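Local coordinates for amino acid ABC superfamily ATP binding cassette transporter, binding protein (Streptococcus pneumoniae, PDB 4H5G) that binds L-arginine in the cleft of a type II periplasmic binding protein fold and probably delivers it to an amino acid ABC transporter, at residues A[106-111]-A[158-163]; A[116-121]-A[190-195]; A[123-128]-A[144-149]; A[151-156]-A[166-171]. One frame throughout, in Å; residues are numbered along the deposited sequence.

Contact 1: A[106-111]-A[158-163]; sequences LVHKAD and NELQAG. Unlike the reference sequence in segment 106-111: His108 (reference Arg).
His108 and Leu160 hold the end of strand 103-108 against the C-terminal turn of helix 153-162, a helix-on-sheet packing within the type II periplasmic binding protein fold. The short strand and helix segments run roughly parallel, their axes 21° apart and 8.9 Å from each other at closest approach.

The polar part is one bond. His108 NE2 donates to the carbonyl O of Leu160 at 2.8 Å, bent to 136° at the hydrogen. With CG of His108 anti to its carbonyl carbon (chi1 -73°), the imidazole reaches across to the helix end and meets the oxygen at its edge, somewhat tilted from the ring plane. His108 replaces the arginine of the reference sequence.

The apolar part is carried by Leu160, whose two methyls divide the work. CD1 lies 3.7 Å from CD2 of the His108 ring, while CD2 packs 3.9 Å from Leu106 CD2 and also touches the backbone of Leu106. The leucine side chains cross at about a right angle. Leu185 of the neighbouring strand and Val168 of strand 167-171 also touch Leu160.

Gly163, the first residue to leave helical angles, has positive phi and completes a Schellman motif. Its N bonds to the same Leu160 O at 3.1 Å, so two donors grip that oxygen, Gly163 N and His108 NE2 arriving from opposite faces of the carbonyl plane.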
loop_
_atom_site.group_PDB
_atom_site.type_symbol
_atom_site.label_atom_id
_atom_site.label_comp_id
_atom_site.label_asym_id
_atom_site.label_seq_id
_atom_site.Cartn_x
_atom_site.Cartn_y
_atom_site.Cartn_z
ATOM N N LEU A 106 5.463 -11.958 6.755
ATOM C CA LEU A 106 4.510 -12.441 7.747
ATOM C C LEU A 106 4.592 -13.964 7.745
ATOM O O LEU A 106 4.548 -14.591 6.680
ATOM C CB LEU A 106 3.094 -11.986 7.366
ATOM C CG LEU A 106 1.980 -12.321 8.363
ATOM C CD1 LEU A 106 2.110 -11.491 9.646
ATOM C CD2 LEU A 106 0.593 -12.095 7.714
ATOM N N VAL A 107 4.736 -14.557 8.935
ATOM C CA VAL A 107 4.843 -16.008 9.090
ATOM C C VAL A 107 3.978 -16.483 10.262
ATOM O O VAL A 107 3.393 -15.680 10.984
ATOM C CB VAL A 107 6.310 -16.453 9.355
ATOM C CG1 VAL A 107 7.216 -16.147 8.154
ATOM C CG2 VAL A 107 6.862 -15.797 10.653
ATOM N N HIS A 108 3.908 -17.794 10.444
ATOM C CA HIS A 108 3.287 -18.352 11.641
ATOM C C HIS A 108 4.174 -18.053 12.840
ATOM O O HIS A 108 5.405 -18.106 12.736
ATOM C CB HIS A 108 3.099 -19.862 11.496
ATOM C CG HIS A 108 2.006 -20.243 10.551
ATOM N ND1 HIS A 108 0.683 -20.320 10.933
ATOM C CD2 HIS A 108 2.036 -20.563 9.235
ATOM C CE1 HIS A 108 -0.051 -20.678 9.893
ATOM N NE2 HIS A 108 0.745 -20.827 8.848
ATOM N N LYS A 109 3.556 -17.747 13.976
ATOM C CA LYS A 109 4.299 -17.496 15.214
ATOM C C LYS A 109 5.240 -18.651 15.544
ATOM O O LYS A 109 6.362 -18.433 16.001
ATOM C CB LYS A 109 3.314 -17.257 16.365
ATOM C CG LYS A 109 3.921 -16.634 17.617
ATOM C CD LYS A 109 2.821 -16.131 18.559
ATOM C CE LYS A 109 2.076 -14.942 17.959
ATOM N NZ LYS A 109 0.822 -14.630 18.705
ATOM N N ALA A 110 4.796 -19.885 15.294
ATOM C CA ALA A 110 5.604 -21.060 15.628
ATOM C C ALA A 110 6.862 -21.157 14.764
ATOM O O ALA A 110 7.765 -21.937 15.070
ATOM C CB ALA A 110 4.773 -22.341 15.518
ATOM N N ASP A 111 6.917 -20.363 13.692
ATOM C CA ASP A 111 8.009 -20.436 12.721
ATOM C C ASP A 111 8.981 -19.271 12.801
ATOM O O ASP A 111 9.880 -19.161 11.967
ATOM C CB ASP A 111 7.455 -20.490 11.291
ATOM C CG ASP A 111 6.863 -21.834 10.938
ATOM O OD1 ASP A 111 7.146 -22.831 11.645
ATOM O OD2 ASP A 111 6.121 -21.889 9.930
ATOM N N ASN A 158 -4.666 -15.699 3.592
ATOM C CA ASN A 158 -5.477 -16.908 3.751
ATOM C C ASN A 158 -4.686 -18.164 3.412
ATOM O O ASN A 158 -4.836 -19.193 4.064
ATOM C CB ASN A 158 -6.753 -16.852 2.904
ATOM C CG ASN A 158 -7.820 -15.949 3.503
ATOM O OD1 ASN A 158 -7.836 -15.687 4.708
ATOM N ND2 ASN A 158 -8.726 -15.472 2.652
ATOM N N GLU A 159 -3.834 -18.080 2.395
ATOM C CA GLU A 159 -3.027 -19.239 2.022
ATOM C C GLU A 159 -1.950 -19.540 3.066
ATOM O O GLU A 159 -1.642 -20.705 3.326
ATOM C CB GLU A 159 -2.444 -19.077 0.603
ATOM C CG GLU A 159 -3.542 -19.062 -0.461
ATOM C CD GLU A 159 -3.008 -19.231 -1.883
ATOM O OE1 GLU A 159 -1.827 -19.604 -2.045
ATOM O OE2 GLU A 159 -3.776 -18.985 -2.838
ATOM N N LEU A 160 -1.410 -18.491 3.677
ATOM C CA LEU A 160 -0.490 -18.658 4.814
ATOM C C LEU A 160 -1.203 -19.364 5.970
ATOM O O LEU A 160 -0.697 -20.337 6.530
ATOM C CB LEU A 160 0.039 -17.294 5.267
ATOM C CG LEU A 160 0.815 -17.304 6.589
ATOM C CD1 LEU A 160 2.117 -18.090 6.446
ATOM C CD2 LEU A 160 1.098 -15.888 7.098
ATOM N N GLN A 161 -2.391 -18.888 6.320
ATOM C CA GLN A 161 -3.165 -19.535 7.391
ATOM C C GLN A 161 -3.540 -20.990 7.107
ATOM O O GLN A 161 -3.660 -21.805 8.024
ATOM C CB GLN A 161 -4.406 -18.702 7.718
ATOM C CG GLN A 161 -4.051 -17.322 8.207
ATOM C CD GLN A 161 -5.254 -16.526 8.621
ATOM O OE1 GLN A 161 -6.081 -16.135 7.790
ATOM N NE2 GLN A 161 -5.370 -16.283 9.919
ATOM N N ALA A 162 -3.720 -21.313 5.831
ATOM C CA ALA A 162 -4.079 -22.675 5.428
ATOM C C ALA A 162 -2.858 -23.597 5.330
ATOM O O ALA A 162 -2.993 -24.809 5.188
ATOM C CB ALA A 162 -4.856 -22.645 4.116
ATOM N N GLY A 163 -1.668 -23.008 5.398
ATOM C CA GLY A 163 -0.434 -23.785 5.368
ATOM C C GLY A 163 0.074 -24.094 3.970
ATOM O O GLY A 163 1.027 -24.868 3.808
#

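Contact 2: A[116-121]-A[190-195]; sequences KDLTSL and VSLKMK
The start of the short helix 118-122 meets the loop that follows strand 185-187, and the join is made of aliphatic side chains: Val190 and Leu192 from the loop, Leu118 and Leu121 from the helix. Val190 is the hub. Its CB lies over the backbone just before the helix, 3.6 Å from Lys116 O, and its two methyls part to meet different leucines. CG1, set between the backbone N and the carbonyl carbon (chi1 53°), reaches Leu121 CD1 at 3.6 Å, the two side chains meeting tip to tip. CG2 turns to the first turn of the helix and comes within 3.4 Å of Leu118 CD2.

That same Leu118 methyl also presses on Leu192 CD2, again at 3.4 Å. Both pairs are tighter than ordinary carbon contacts, so CD2 of Leu118 is wedged between the two loop residues. Beyond this, Leu192 and Leu121 both reach Phe105 of strand 103-108, and Leu192 also packs on Met137 of helix 133-141.

Asp117 is the N-cap of the helix. Its OD1 accepts from Ser120 N at 2.8 Å, approached from above the carboxylate plane, a capping bond across the first turn, which also carries Leu118.

The N-cap bond stays within 116-121, while the join to the loop rests on close methyl packing. Shape rather than directed bonding matches the surfaces here, with the more buried Val190, Leu192 and Leu121 inward and Leu118 nearer the solvent.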
loop_
_atom_site.group_PDB
_atom_site.type_symbol
_atom_site.label_atom_id
_atom_site.label_comp_id
_atom_site.label_asym_id
_atom_site.label_seq_id
_atom_site.Cartn_x
_atom_site.Cartn_y
_atom_site.Cartn_z
ATOM N N LYS A 116 15.156 -17.566 10.155
ATOM C CA LYS A 116 16.106 -16.574 10.641
ATOM C C LYS A 116 16.999 -15.983 9.571
ATOM O O LYS A 116 17.560 -14.910 9.767
ATOM C CB LYS A 116 16.960 -17.153 11.762
ATOM C CG LYS A 116 16.238 -17.155 13.079
ATOM C CD LYS A 116 17.197 -17.046 14.234
ATOM C CE LYS A 116 16.981 -18.201 15.159
ATOM N NZ LYS A 116 16.860 -19.415 14.331
ATOM N N ASP A 117 17.146 -16.677 8.447
ATOM C CA ASP A 117 18.001 -16.170 7.375
ATOM C C ASP A 117 17.343 -16.345 6.020
ATOM O O ASP A 117 16.267 -16.929 5.918
ATOM C CB ASP A 117 19.385 -16.831 7.414
ATOM C CG ASP A 117 19.359 -18.311 7.022
ATOM O OD1 ASP A 117 18.273 -18.936 6.980
ATOM O OD2 ASP A 117 20.450 -18.854 6.766
ATOM N N LEU A 118 17.982 -15.823 4.982
ATOM C CA LEU A 118 17.434 -15.951 3.639
ATOM C C LEU A 118 17.507 -17.383 3.117
ATOM O O LEU A 118 16.645 -17.810 2.344
ATOM C CB LEU A 118 18.149 -15.004 2.680
ATOM C CG LEU A 118 17.988 -13.525 3.014
ATOM C CD1 LEU A 118 18.460 -12.673 1.847
ATOM C CD2 LEU A 118 16.546 -13.225 3.360
ATOM N N THR A 119 18.528 -18.128 3.533
ATOM C CA THR A 119 18.671 -19.510 3.084
ATOM C C THR A 119 17.459 -20.331 3.522
ATOM O O THR A 119 16.938 -21.141 2.763
ATOM C CB THR A 119 19.993 -20.155 3.585
ATOM O OG1 THR A 119 21.102 -19.440 3.024
ATOM C CG2 THR A 119 20.084 -21.622 3.174
ATOM N N SER A 120 16.983 -20.093 4.737
ATOM C CA SER A 120 15.801 -20.807 5.223
ATOM C C SER A 120 14.537 -20.443 4.423
ATOM O O SER A 120 13.701 -21.306 4.171
ATOM C CB SER A 120 15.590 -20.566 6.720
ATOM O OG SER A 120 15.269 -19.220 6.984
ATOM N N LEU A 121 14.403 -19.178 4.028
ATOM C CA LEU A 121 13.237 -18.721 3.252
ATOM C C LEU A 121 13.298 -19.257 1.840
ATOM O O LEU A 121 12.276 -19.517 1.207
ATOM C CB LEU A 121 13.185 -17.199 3.193
ATOM C CG LEU A 121 12.790 -16.451 4.453
ATOM C CD1 LEU A 121 12.971 -14.960 4.254
ATOM C CD2 LEU A 121 11.349 -16.777 4.831
ATOM N N VAL A 190 13.817 -11.923 9.742
ATOM C CA VAL A 190 14.700 -11.847 8.583
ATOM C C VAL A 190 14.063 -10.902 7.582
ATOM O O VAL A 190 12.848 -10.891 7.449
ATOM C CB VAL A 190 14.873 -13.250 7.942
ATOM C CG1 VAL A 190 13.515 -13.887 7.628
ATOM C CG2 VAL A 190 15.729 -13.178 6.708
ATOM N N SER A 191 14.863 -10.093 6.896
ATOM C CA SER A 191 14.311 -9.246 5.840
ATOM C C SER A 191 15.243 -9.163 4.635
ATOM O O SER A 191 16.454 -9.342 4.757
ATOM C CB SER A 191 13.967 -7.852 6.369
ATOM O OG SER A 191 15.112 -7.191 6.850
ATOM N N LEU A 192 14.664 -8.908 3.469
ATOM C CA LEU A 192 15.445 -8.790 2.244
ATOM C C LEU A 192 16.191 -7.464 2.206
ATOM O O LEU A 192 15.855 -6.538 2.935
ATOM C CB LEU A 192 14.542 -8.936 1.014
ATOM C CG LEU A 192 14.068 -10.373 0.803
ATOM C CD1 LEU A 192 13.333 -10.534 -0.507
ATOM C CD2 LEU A 192 15.258 -11.308 0.828
ATOM N N LYS A 193 17.211 -7.382 1.356
ATOM C CA LYS A 193 17.922 -6.126 1.138
ATOM C C LYS A 193 16.991 -5.179 0.393
ATOM O O LYS A 193 16.453 -5.545 -0.650
ATOM C CB LYS A 193 19.182 -6.389 0.314
ATOM C CG LYS A 193 19.914 -5.132 -0.121
ATOM C CD LYS A 193 21.087 -5.448 -1.038
ATOM C CE LYS A 193 22.325 -5.839 -0.252
ATOM N NZ LYS A 193 23.541 -5.769 -1.112
ATOM N N MET A 194 16.777 -3.970 0.908
ATOM C CA MET A 194 15.792 -3.086 0.270
ATOM C C MET A 194 16.324 -1.876 -0.521
ATOM O O MET A 194 17.300 -1.226 -0.129
ATOM C CB MET A 194 14.681 -2.675 1.242
ATOM C CG MET A 194 15.110 -1.822 2.419
ATOM S SD MET A 194 13.643 -1.192 3.267
ATOM C CE MET A 194 12.589 -0.833 1.864
ATOM N N LYS A 195 15.648 -1.609 -1.642
ATOM C CA LYS A 195 15.969 -0.519 -2.564
ATOM C C LYS A 195 16.019 0.807 -1.815
ATOM O O LYS A 195 14.986 1.332 -1.389
ATOM C CB LYS A 195 14.914 -0.457 -3.687
ATOM C CG LYS A 195 15.453 -0.123 -5.090
ATOM C CD LYS A 195 14.350 -0.194 -6.162
ATOM C CE LYS A 195 14.901 0.068 -7.575
ATOM N NZ LYS A 195 13.822 0.258 -8.602
#

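Contact 3: A[123-128]-A[144-149]; sequences SANIAA and KAQLTS
Strands 125-129 and 146-150 pair in parallel, the two strands of a beta-alpha-beta unit whose helix is 133-141, with Ile126 opposite Leu147 and Ala127 opposite Thr148. Three backbone hydrogen bonds join them. Ile126 uses both its N and its O toward strand 146-150, the N donating to Gln146 O at 3.0 Å and the O accepting from Thr148 N at 2.8 Å; Ala128 N then donates to Thr148 O at 3.1 Å. CA-H...O contacts accompany these bonds, among them Ala127 CA to Thr148 O at 3.2 Å.

Where the strands begin, a water bridges them, donating to Ala124 O and accepting from Gln146 N.

Side chains add apolar contact on the face bearing Ile126, Leu147 and Ala128. Leu147 has CG anti to its backbone N (chi1 173°), which leans CD1 over the neighbouring strand, 4.0 Å from Ala128 CB. Ile126 CD1 extends the other way to Ala145 CB at 3.9 Å. On the other face, Asn125 and Gln146 lie side by side, their amide planes nearly perpendicular.

Helix 133-141 crosses over the Ile126 face, where Val138 touches both Ile126 and Leu147, while strand 167-171 pairs with the far edge of 125-129.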
loop_
_atom_site.group_PDB
_atom_site.type_symbol
_atom_site.label_atom_id
_atom_site.label_comp_id
_atom_site.label_asym_id
_atom_site.label_seq_id
_atom_site.Cartn_x
_atom_site.Cartn_y
_atom_site.Cartn_z
ATOM N N SER A 123 14.034 -22.045 0.855
ATOM C CA SER A 123 13.416 -23.365 0.737
ATOM C C SER A 123 11.944 -23.367 1.151
ATOM O O SER A 123 11.329 -24.423 1.261
ATOM C CB SER A 123 14.206 -24.418 1.530
ATOM O OG SER A 123 14.788 -23.866 2.695
ATOM N N ALA A 124 11.377 -22.182 1.362
ATOM C CA ALA A 124 9.990 -22.077 1.810
ATOM C C ALA A 124 9.050 -21.750 0.650
ATOM O O ALA A 124 9.492 -21.344 -0.426
ATOM C CB ALA A 124 9.873 -21.027 2.899
ATOM N N ASN A 125 7.754 -21.952 0.868
ATOM C CA ASN A 125 6.745 -21.450 -0.057
ATOM C C ASN A 125 6.449 -19.998 0.269
ATOM O O ASN A 125 5.869 -19.697 1.310
ATOM C CB ASN A 125 5.461 -22.278 0.042
ATOM C CG ASN A 125 5.669 -23.705 -0.378
ATOM O OD1 ASN A 125 6.488 -23.983 -1.249
ATOM N ND2 ASN A 125 4.941 -24.631 0.254
ATOM N N ILE A 126 6.868 -19.096 -0.615
ATOM C CA ILE A 126 6.704 -17.668 -0.382
ATOM C C ILE A 126 5.574 -17.148 -1.264
ATOM O O ILE A 126 5.435 -17.573 -2.416
ATOM C CB ILE A 126 8.018 -16.909 -0.686
ATOM C CG1 ILE A 126 9.160 -17.459 0.182
ATOM C CG2 ILE A 126 7.853 -15.397 -0.467
ATOM C CD1 ILE A 126 10.491 -16.730 -0.016
ATOM N N ALA A 127 4.758 -16.256 -0.706
ATOM C CA ALA A 127 3.728 -15.556 -1.477
ATOM C C ALA A 127 4.022 -14.053 -1.499
ATOM O O ALA A 127 4.559 -13.493 -0.542
ATOM C CB ALA A 127 2.350 -15.824 -0.889
ATOM N N ALA A 128 3.666 -13.396 -2.600
ATOM C CA ALA A 128 3.741 -11.935 -2.670
ATOM C C ALA A 128 2.656 -11.450 -3.614
ATOM O O ALA A 128 2.068 -12.247 -4.341
ATOM C CB ALA A 128 5.103 -11.485 -3.146
ATOM N N LYS A 144 15.526 -18.864 -6.157
ATOM C CA LYS A 144 15.409 -20.306 -5.998
ATOM C C LYS A 144 14.216 -20.703 -5.149
ATOM O O LYS A 144 13.963 -21.886 -4.939
ATOM C CB LYS A 144 16.704 -20.883 -5.424
ATOM C CG LYS A 144 17.895 -20.669 -6.343
ATOM C CD LYS A 144 19.131 -21.372 -5.822
ATOM C CE LYS A 144 20.034 -20.413 -5.071
ATOM N NZ LYS A 144 21.007 -21.157 -4.225
ATOM N N ALA A 145 13.476 -19.711 -4.664
ATOM C CA ALA A 145 12.317 -19.989 -3.829
ATOM C C ALA A 145 11.074 -20.207 -4.695
ATOM O O ALA A 145 10.940 -19.617 -5.771
ATOM C CB ALA A 145 12.092 -18.865 -2.821
ATOM N N GLN A 146 10.181 -21.070 -4.218
ATOM C CA GLN A 146 8.868 -21.247 -4.825
ATOM C C GLN A 146 8.022 -20.031 -4.504
ATOM O O GLN A 146 7.514 -19.894 -3.382
ATOM C CB GLN A 146 8.177 -22.481 -4.245
ATOM C CG GLN A 146 8.915 -23.782 -4.477
ATOM C CD GLN A 146 9.113 -24.077 -5.948
ATOM O OE1 GLN A 146 8.238 -23.802 -6.772
ATOM N NE2 GLN A 146 10.271 -24.635 -6.290
ATOM N N LEU A 147 7.862 -19.146 -5.479
ATOM C CA LEU A 147 7.087 -17.926 -5.256
ATOM C C LEU A 147 5.708 -18.058 -5.869
ATOM O O LEU A 147 5.575 -18.359 -7.054
ATOM C CB LEU A 147 7.802 -16.723 -5.873
ATOM C CG LEU A 147 7.012 -15.410 -5.857
ATOM C CD1 LEU A 147 6.677 -14.959 -4.435
ATOM C CD2 LEU A 147 7.784 -14.307 -6.604
ATOM N N THR A 148 4.681 -17.841 -5.058
ATOM C CA THR A 148 3.309 -17.787 -5.560
ATOM C C THR A 148 2.894 -16.321 -5.594
ATOM O O THR A 148 2.852 -15.667 -4.559
ATOM C CB THR A 148 2.344 -18.559 -4.641
ATOM O OG1 THR A 148 2.729 -19.944 -4.596
ATOM C CG2 THR A 148 0.905 -18.450 -5.151
ATOM N N SER A 149 2.590 -15.796 -6.779
ATOM C CA SER A 149 2.148 -14.404 -6.873
ATOM C C SER A 149 0.628 -14.386 -6.853
ATOM O O SER A 149 -0.010 -15.094 -7.630
ATOM C CB SER A 149 2.669 -13.747 -8.155
ATOM O OG SER A 149 4.077 -13.641 -8.150
HETATM O O HOH W 1 11.102 -22.798 -2.049
#

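Contact 4: A[151-156]-A[166-171]; sequences TNMGEA and DAVHMD. With ARG (arginine), chain L; SO4 (sulfate ion), chain C.
Beside the arginine pocket, the first turn of helix 153-162 packs on strand 167-171, the strand that ends at the ligand-binding Asp171. Met153 carries much of the contact. Its side chain bends at chi2 and chi3 (56° and 70°), bringing SD against two strand residues, 3.8 Å from Val168 CG1 and 3.7 Å from Met170 CE. Its own methyl turns on to the strand itself and ends near Met170 CB and His169 O.

Ala156, one turn further along, meets Val168: CB touches CG1 at 3.8 Å, while the valine's CG2 sits against the carbonyl of Ala156. A single Val168 methyl, CG1, therefore contacts both helix residues. Tyr178 of helix 172-181 touches both methionines.

Polar groups gather at the ends. A sulfate, probably from the crystallisation liquor, is held at the helix approach by Thr151, whose N donates to sulfate O1 at 2.8 Å in an almost straight bond of 173° and whose OG1 donates to O4 at 2.7 Å. At the strand end, Asp171 OD2 accepts from the amino N of the bound arginine at 2.9 Å. Tyr22 also bonds to OD2 and Asn101 to OD1, so both carboxylate oxygens are engaged.

The chemistry is thus split: soft thioether and methyl packing seats the helix on the sheet, and the carboxylate just beyond it pairs with the ligand's amino group, whose positive charge it would probably stabilise.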
loop_
_atom_site.group_PDB
_atom_site.type_symbol
_atom_site.label_atom_id
_atom_site.label_comp_id
_atom_site.label_asym_id
_atom_site.label_seq_id
_atom_site.Cartn_x
_atom_site.Cartn_y
_atom_site.Cartn_z
ATOM N N THR A 151 -3.082 -11.995 -6.637
ATOM C CA THR A 151 -3.617 -10.662 -6.919
ATOM C C THR A 151 -3.971 -9.878 -5.651
ATOM O O THR A 151 -3.644 -8.704 -5.535
ATOM C CB THR A 151 -4.868 -10.770 -7.809
ATOM O OG1 THR A 151 -4.522 -11.429 -9.035
ATOM C CG2 THR A 151 -5.416 -9.403 -8.126
ATOM N N ASN A 152 -4.642 -10.536 -4.708
ATOM C CA ASN A 152 -5.196 -9.911 -3.494
ATOM C C ASN A 152 -4.372 -10.292 -2.263
ATOM O O ASN A 152 -4.100 -11.475 -2.057
ATOM C CB ASN A 152 -6.645 -10.398 -3.303
ATOM C CG ASN A 152 -7.399 -9.661 -2.193
ATOM O OD1 ASN A 152 -7.255 -9.956 -0.997
ATOM N ND2 ASN A 152 -8.244 -8.727 -2.596
ATOM N N MET A 153 -3.991 -9.316 -1.439
ATOM C CA MET A 153 -3.184 -9.608 -0.245
ATOM C C MET A 153 -3.922 -10.473 0.770
ATOM O O MET A 153 -3.308 -11.303 1.441
ATOM C CB MET A 153 -2.668 -8.322 0.423
ATOM C CG MET A 153 -1.814 -8.591 1.677
ATOM S SD MET A 153 -0.409 -9.691 1.354
ATOM C CE MET A 153 0.605 -8.616 0.352
ATOM N N GLY A 154 -5.235 -10.283 0.889
ATOM C CA GLY A 154 -6.036 -11.105 1.795
ATOM C C GLY A 154 -5.963 -12.575 1.434
ATOM O O GLY A 154 -5.937 -13.445 2.314
ATOM N N GLU A 155 -5.924 -12.862 0.133
ATOM C CA GLU A 155 -5.816 -14.249 -0.326
ATOM C C GLU A 155 -4.443 -14.829 0.007
ATOM O O GLU A 155 -4.334 -16.001 0.388
ATOM C CB GLU A 155 -6.123 -14.366 -1.828
ATOM C CG GLU A 155 -5.854 -15.750 -2.433
ATOM C CD GLU A 155 -6.725 -16.862 -1.853
ATOM O OE1 GLU A 155 -7.791 -16.566 -1.274
ATOM O OE2 GLU A 155 -6.341 -18.049 -1.983
ATOM N N ALA A 156 -3.400 -14.012 -0.110
ATOM C CA ALA A 156 -2.056 -14.466 0.272
ATOM C C ALA A 156 -2.045 -14.875 1.732
ATOM O O ALA A 156 -1.509 -15.928 2.097
ATOM C CB ALA A 156 -1.015 -13.383 0.005
ATOM N N ASP A 166 4.256 -20.451 3.452
ATOM C CA ASP A 166 4.989 -20.360 4.716
ATOM C C ASP A 166 5.315 -18.929 5.127
ATOM O O ASP A 166 5.503 -18.652 6.303
ATOM C CB ASP A 166 6.297 -21.157 4.630
ATOM C CG ASP A 166 6.077 -22.601 4.235
ATOM O OD1 ASP A 166 5.238 -23.270 4.873
ATOM O OD2 ASP A 166 6.742 -23.063 3.275
ATOM N N ALA A 167 5.382 -18.022 4.156
ATOM C CA ALA A 167 5.793 -16.653 4.436
ATOM C C ALA A 167 5.230 -15.745 3.359
ATOM O O ALA A 167 5.281 -16.088 2.187
ATOM C CB ALA A 167 7.300 -16.552 4.458
ATOM N N VAL A 168 4.696 -14.595 3.764
ATOM C CA VAL A 168 4.161 -13.636 2.801
ATOM C C VAL A 168 4.946 -12.336 2.894
ATOM O O VAL A 168 5.040 -11.743 3.969
ATOM C CB VAL A 168 2.680 -13.328 3.074
ATOM C CG1 VAL A 168 2.131 -12.407 1.969
ATOM C CG2 VAL A 168 1.854 -14.608 3.138
ATOM N N HIS A 169 5.507 -11.888 1.770
ATOM C CA HIS A 169 6.283 -10.642 1.738
ATOM C C HIS A 169 5.336 -9.458 1.562
ATOM O O HIS A 169 4.467 -9.483 0.689
ATOM C CB HIS A 169 7.274 -10.675 0.565
ATOM C CG HIS A 169 8.529 -9.894 0.796
ATOM N ND1 HIS A 169 9.198 -9.247 -0.221
ATOM C CD2 HIS A 169 9.255 -9.678 1.920
ATOM C CE1 HIS A 169 10.277 -8.657 0.268
ATOM N NE2 HIS A 169 10.341 -8.910 1.565
ATOM N N MET A 170 5.504 -8.412 2.378
ATOM C CA MET A 170 4.591 -7.259 2.336
ATOM C C MET A 170 5.191 -6.059 3.052
ATOM O O MET A 170 6.169 -6.192 3.772
ATOM C CB MET A 170 3.247 -7.625 2.982
ATOM C CG MET A 170 3.373 -7.909 4.484
ATOM S SD MET A 170 1.810 -8.407 5.245
ATOM C CE MET A 170 1.511 -9.978 4.454
ATOM N N ASP A 171 4.602 -4.882 2.869
ATOM C CA ASP A 171 5.073 -3.712 3.612
ATOM C C ASP A 171 4.958 -3.958 5.112
ATOM O O ASP A 171 3.972 -4.516 5.572
ATOM C CB ASP A 171 4.291 -2.459 3.200
ATOM C CG ASP A 171 4.716 -1.949 1.835
ATOM O OD1 ASP A 171 5.744 -1.247 1.775
ATOM O OD2 ASP A 171 4.055 -2.284 0.827
HETATM N N ARG L . 4.456 -0.878 -1.626
HETATM C CA ARG L . 4.289 -1.973 -2.594
HETATM C C ARG L . 4.306 -1.454 -4.014
HETATM O O ARG L . 4.114 -0.256 -4.278
HETATM C CB ARG L . 2.986 -2.745 -2.336
HETATM C CG ARG L . 1.738 -1.873 -2.225
HETATM C CD ARG L . 0.460 -2.726 -2.192
HETATM N NE ARG L . -0.730 -1.910 -1.910
HETATM C CZ ARG L . -1.965 -2.383 -1.775
HETATM N NH1 ARG L . -2.974 -1.555 -1.509
HETATM N NH2 ARG L . -2.187 -3.686 -1.903
HETATM O OXT ARG L . 4.525 -2.234 -4.945
HETATM S S SO4 C . -5.048 -14.952 -8.570
HETATM O O1 SO4 C . -4.359 -14.378 -7.423
HETATM O O2 SO4 C . -4.126 -15.811 -9.314
HETATM O O3 SO4 C . -6.181 -15.738 -8.084
HETATM O O4 SO4 C . -5.524 -13.883 -9.453
#

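How the contacts relate
Contacts 1 and 4 are buried and use the same helix, 153-162: contact 4 seats its first turn and contact 1 its last, on the neighbouring strands 167-171 and 103-108. Contacts 2 and 3 are partly buried. Strand 167-171 of contact 4 lies between the strands of contacts 3 and 1, with probable hydrogen bonds Ala127 N to Ala167 O and Leu106 N to Val168 O. Contact 2 joins from outside the sheet, Leu192 CD1 packing on His169. Backbone bonding dominates in contact 3, aliphatic packing in contacts 2 and 4, and contact 1 mixes leucine packing with one side-chain bond. Among the four, contact 4 alone includes a ligand-pocket residue.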